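PDB 2BBE: hypothetical protein SO0527 from Shewanella oneidensis, which is of unknown function but belongs to the antibiotic biosynthesis monooxygenase family and may therefore have monooxygenase activity. Local coordinates for residues 24-35 with 52-62. Sequence-based numbering, arbitrary orientation. Where two conformers were deposited one is given.
Sequences EGKTEALIAALA and LNVSRDEPRRV. With SO4 (sulfate ion), chain B.
Helix 27-35 runs nearly antiparallel to strand 52-55, at 165° with axes 9.7 Å apart, and Thr27 lies by Arg60, Ile31 by Val62 and Ala35 by Leu52. No direct hydrogen bond joins the two segments; most of the contact is apolar. Val62 sits among three helix residues. With Val62 CG1 anti to the backbone N (chi1 -167°), that methyl touches Leu34 CD1, and CG2 turns to Leu30 CD2 and Ile31. Val62 CG2 meets Ile31 CG1 at 3.7 Å. Ile31 crosses Val54 at about a right angle, with CD1 3.6 Å from Val54 CG1. Leu52 puts CD1 against Leu34 CB and CD2 on Ala35. At the exposed end, in the conformers given, Glu24 CA lies 3.5 Å above the plane of the Arg60 guanidinium, over its centre, with CB over the same face. A water accepts from Gly25 N and, at a longer 3.3 Å, from Arg60 NE. Thr27 OG1 touches Arg60 CG but hydrogen-bonds to Ser22. The contact joins a helix to the sheet of a ferredoxin-like, dimeric alpha-beta barrel fold. Helix 81-94 packs beside helix 27-35, Phe20 of strand 8-22 touches Leu30 and Leu34, and strand 52-55 pairs antiparallel with a strand of the second subunit.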
# COMPACT_ATOMS: atom_id res chain seq x y z
N GLU A 24 14.30 -1.54 -29.28
CA GLU A 24 14.83 -2.90 -29.43
C GLU A 24 16.21 -2.97 -28.77
O GLU A 24 17.05 -2.11 -29.01
CB GLU A 24 14.91 -3.26 -30.92
CG GLU A 24 15.40 -4.67 -31.24
CD GLU A 24 15.45 -4.97 -32.74
OE1 GLU A 24 15.94 -4.11 -33.51
OE2 GLU A 24 14.99 -6.06 -33.14
N GLY A 25 16.41 -3.98 -27.94
CA GLY A 25 17.70 -4.21 -27.29
C GLY A 25 18.02 -3.30 -26.11
O GLY A 25 19.11 -3.39 -25.54
N LYS A 26 17.08 -2.44 -25.72
CA LYS A 26 17.35 -1.47 -24.66
C LYS A 26 16.54 -1.72 -23.39
O LYS A 26 16.56 -0.90 -22.48
CB LYS A 26 17.06 -0.04 -25.15
CG LYS A 26 17.92 0.43 -26.33
CD LYS A 26 19.41 0.53 -25.95
CE LYS A 26 20.24 1.15 -27.08
NZ LYS A 26 21.70 1.30 -26.69
N THR A 27 15.82 -2.84 -23.33
CA THR A 27 14.89 -3.06 -22.22
C THR A 27 15.62 -3.19 -20.87
O THR A 27 15.24 -2.54 -19.91
CB THR A 27 14.00 -4.28 -22.45
OG1 THR A 27 13.36 -4.15 -23.73
CG2 THR A 27 12.94 -4.37 -21.36
N GLU A 28 16.67 -4.03 -20.80
CA GLU A 28 17.43 -4.16 -19.55
C GLU A 28 18.04 -2.84 -19.09
O GLU A 28 17.97 -2.50 -17.91
CB GLU A 28 18.51 -5.23 -19.68
CG GLU A 28 17.94 -6.62 -19.91
CD GLU A 28 17.11 -7.11 -18.74
OE1 GLU A 28 17.44 -6.77 -17.58
OE2 GLU A 28 16.14 -7.85 -18.98
N ALA A 29 18.61 -2.09 -20.03
CA ALA A 29 19.14 -0.73 -19.74
C ALA A 29 18.03 0.21 -19.22
O ALA A 29 18.25 0.99 -18.30
CB ALA A 29 19.81 -0.13 -20.98
N LEU A 30 16.83 0.10 -19.79
CA LEU A 30 15.72 0.95 -19.34
C LEU A 30 15.28 0.60 -17.92
O LEU A 30 15.07 1.49 -17.11
CB LEU A 30 14.54 0.87 -20.30
CG LEU A 30 13.34 1.74 -19.88
CD1 LEU A 30 13.74 3.25 -19.80
CD2 LEU A 30 12.16 1.51 -20.80
N ILE A 31 15.12 -0.70 -17.64
CA ILE A 31 14.72 -1.13 -16.29
C ILE A 31 15.76 -0.61 -15.29
O ILE A 31 15.40 -0.06 -14.26
CB ILE A 31 14.58 -2.69 -16.14
CG1 ILE A 31 13.51 -3.26 -17.11
CG2 ILE A 31 14.25 -3.10 -14.67
CD1 ILE A 31 13.59 -4.80 -17.33
N ALA A 32 17.04 -0.79 -15.60
CA ALA A 32 18.11 -0.30 -14.72
C ALA A 32 18.07 1.21 -14.46
O ALA A 32 18.22 1.66 -13.31
CB ALA A 32 19.49 -0.73 -15.23
N ALA A 33 17.84 1.99 -15.53
CA ALA A 33 17.79 3.45 -15.47
C ALA A 33 16.62 3.90 -14.59
O ALA A 33 16.77 4.80 -13.74
CB ALA A 33 17.65 4.04 -16.87
N LEU A 34 15.46 3.27 -14.78
CA LEU A 34 14.26 3.61 -13.97
C LEU A 34 14.45 3.13 -12.52
O LEU A 34 14.08 3.83 -11.57
CB LEU A 34 12.99 3.00 -14.59
CG LEU A 34 12.58 3.67 -15.93
CD1 LEU A 34 11.55 2.82 -16.66
CD2 LEU A 34 12.02 5.10 -15.71
N ALA A 35 15.01 1.93 -12.34
CA ALA A 35 15.17 1.41 -10.97
C ALA A 35 16.13 2.28 -10.17
O ALA A 35 16.00 2.37 -8.93
CB ALA A 35 15.63 -0.05 -10.98
N LEU A 52 7.98 0.18 -9.59
CA LEU A 52 8.36 -0.13 -10.97
C LEU A 52 7.85 -1.52 -11.38
O LEU A 52 7.79 -2.44 -10.56
CB LEU A 52 9.90 -0.06 -11.09
CG LEU A 52 10.50 -0.10 -12.51
CD1 LEU A 52 9.95 1.05 -13.41
CD2 LEU A 52 12.04 -0.05 -12.41
N ASN A 53 7.48 -1.66 -12.65
CA ASN A 53 6.77 -2.85 -13.14
C ASN A 53 7.21 -3.15 -14.57
O ASN A 53 7.38 -2.22 -15.39
CB ASN A 53 5.25 -2.60 -13.12
CG ASN A 53 4.74 -2.10 -11.76
OD1 ASN A 53 4.73 -0.88 -11.48
ND2 ASN A 53 4.35 -3.02 -10.92
N VAL A 54 7.40 -4.43 -14.88
CA VAL A 54 7.72 -4.86 -16.24
C VAL A 54 6.54 -5.63 -16.83
O VAL A 54 5.96 -6.52 -16.17
CB VAL A 54 9.03 -5.72 -16.31
CG1 VAL A 54 10.21 -4.82 -16.03
CG2 VAL A 54 9.00 -6.89 -15.29
N SER A 55 6.15 -5.25 -18.04
CA SER A 55 4.96 -5.81 -18.69
C SER A 55 5.11 -7.28 -19.03
O SER A 55 6.13 -7.71 -19.60
CB SER A 55 4.62 -5.04 -19.96
OG SER A 55 3.52 -5.63 -20.64
N ARG A 56 4.08 -8.05 -18.70
CA ARG A 56 3.98 -9.45 -19.12
C ARG A 56 3.47 -9.55 -20.56
O ARG A 56 3.64 -10.59 -21.22
CB ARG A 56 3.02 -10.20 -18.18
CG ARG A 56 3.55 -10.32 -16.75
CD ARG A 56 2.50 -10.95 -15.83
NE ARG A 56 2.21 -12.37 -16.12
CZ ARG A 56 1.04 -12.83 -16.55
NH1 ARG A 56 0.04 -11.99 -16.83
NH2 ARG A 56 0.86 -14.14 -16.74
N ASP A 57 2.81 -8.49 -21.04
CA ASP A 57 2.20 -8.52 -22.38
C ASP A 57 3.08 -7.93 -23.48
O ASP A 57 2.99 -8.36 -24.64
CB ASP A 57 0.87 -7.77 -22.36
CG ASP A 57 -0.08 -8.35 -21.34
OD1 ASP A 57 -0.38 -9.57 -21.44
OD2 ASP A 57 -0.52 -7.61 -20.44
N GLU A 58 3.89 -6.95 -23.13
CA GLU A 58 4.80 -6.28 -24.05
C GLU A 58 6.12 -6.15 -23.30
O GLU A 58 6.33 -5.21 -22.55
CB GLU A 58 4.25 -4.91 -24.47
CG GLU A 58 5.30 -4.02 -25.21
CD GLU A 58 6.00 -4.78 -26.33
OE1 GLU A 58 5.33 -5.02 -27.37
OE2 GLU A 58 7.18 -5.18 -26.16
N PRO A 59 7.01 -7.13 -23.47
CA PRO A 59 8.15 -7.12 -22.56
C PRO A 59 9.14 -5.93 -22.71
O PRO A 59 9.98 -5.76 -21.84
CB PRO A 59 8.81 -8.48 -22.80
CG PRO A 59 7.69 -9.32 -23.42
CD PRO A 59 7.03 -8.31 -24.34
N ARG A 60 8.99 -5.10 -23.76
CA ARG A 60 9.75 -3.83 -23.85
C ARG A 60 9.16 -2.71 -22.98
O ARG A 60 9.79 -1.66 -22.80
CB ARG A 60 9.89 -3.35 -25.30
CG ARG A 60 10.94 -4.13 -26.12
CD ARG A 60 11.03 -3.62 -27.56
NE ARG A 60 11.71 -4.59 -28.41
CZ ARG A 60 11.75 -4.55 -29.74
NH1 ARG A 60 11.15 -3.57 -30.41
NH2 ARG A 60 12.39 -5.50 -30.41
N ARG A 61 7.94 -2.91 -22.46
CA ARG A 61 7.27 -1.88 -21.65
C ARG A 61 7.64 -1.96 -20.16
O ARG A 61 7.52 -3.03 -19.55
CB ARG A 61 5.74 -1.99 -21.80
CG ARG A 61 4.95 -1.03 -20.89
CD ARG A 61 3.54 -0.79 -21.41
NE ARG A 61 3.58 -0.04 -22.65
CZ ARG A 61 3.19 -0.47 -23.85
NH1 ARG A 61 2.66 -1.68 -24.00
NH2 ARG A 61 3.31 0.36 -24.89
N VAL A 62 8.06 -0.83 -19.59
CA VAL A 62 8.39 -0.71 -18.18
C VAL A 62 7.58 0.48 -17.64
O VAL A 62 7.58 1.55 -18.26
CB VAL A 62 9.91 -0.47 -17.99
CG1 VAL A 62 10.31 -0.65 -16.54
CG2 VAL A 62 10.75 -1.45 -18.87
S SO4 B . 4.30 -15.50 -16.26
O1 SO4 B . 4.28 -16.36 -17.44
O2 SO4 B . 3.09 -15.77 -15.44
O3 SO4 B . 5.51 -15.77 -15.48
O4 SO4 B . 4.35 -14.12 -16.74
O HOH W 1 14.46 -5.82 -27.19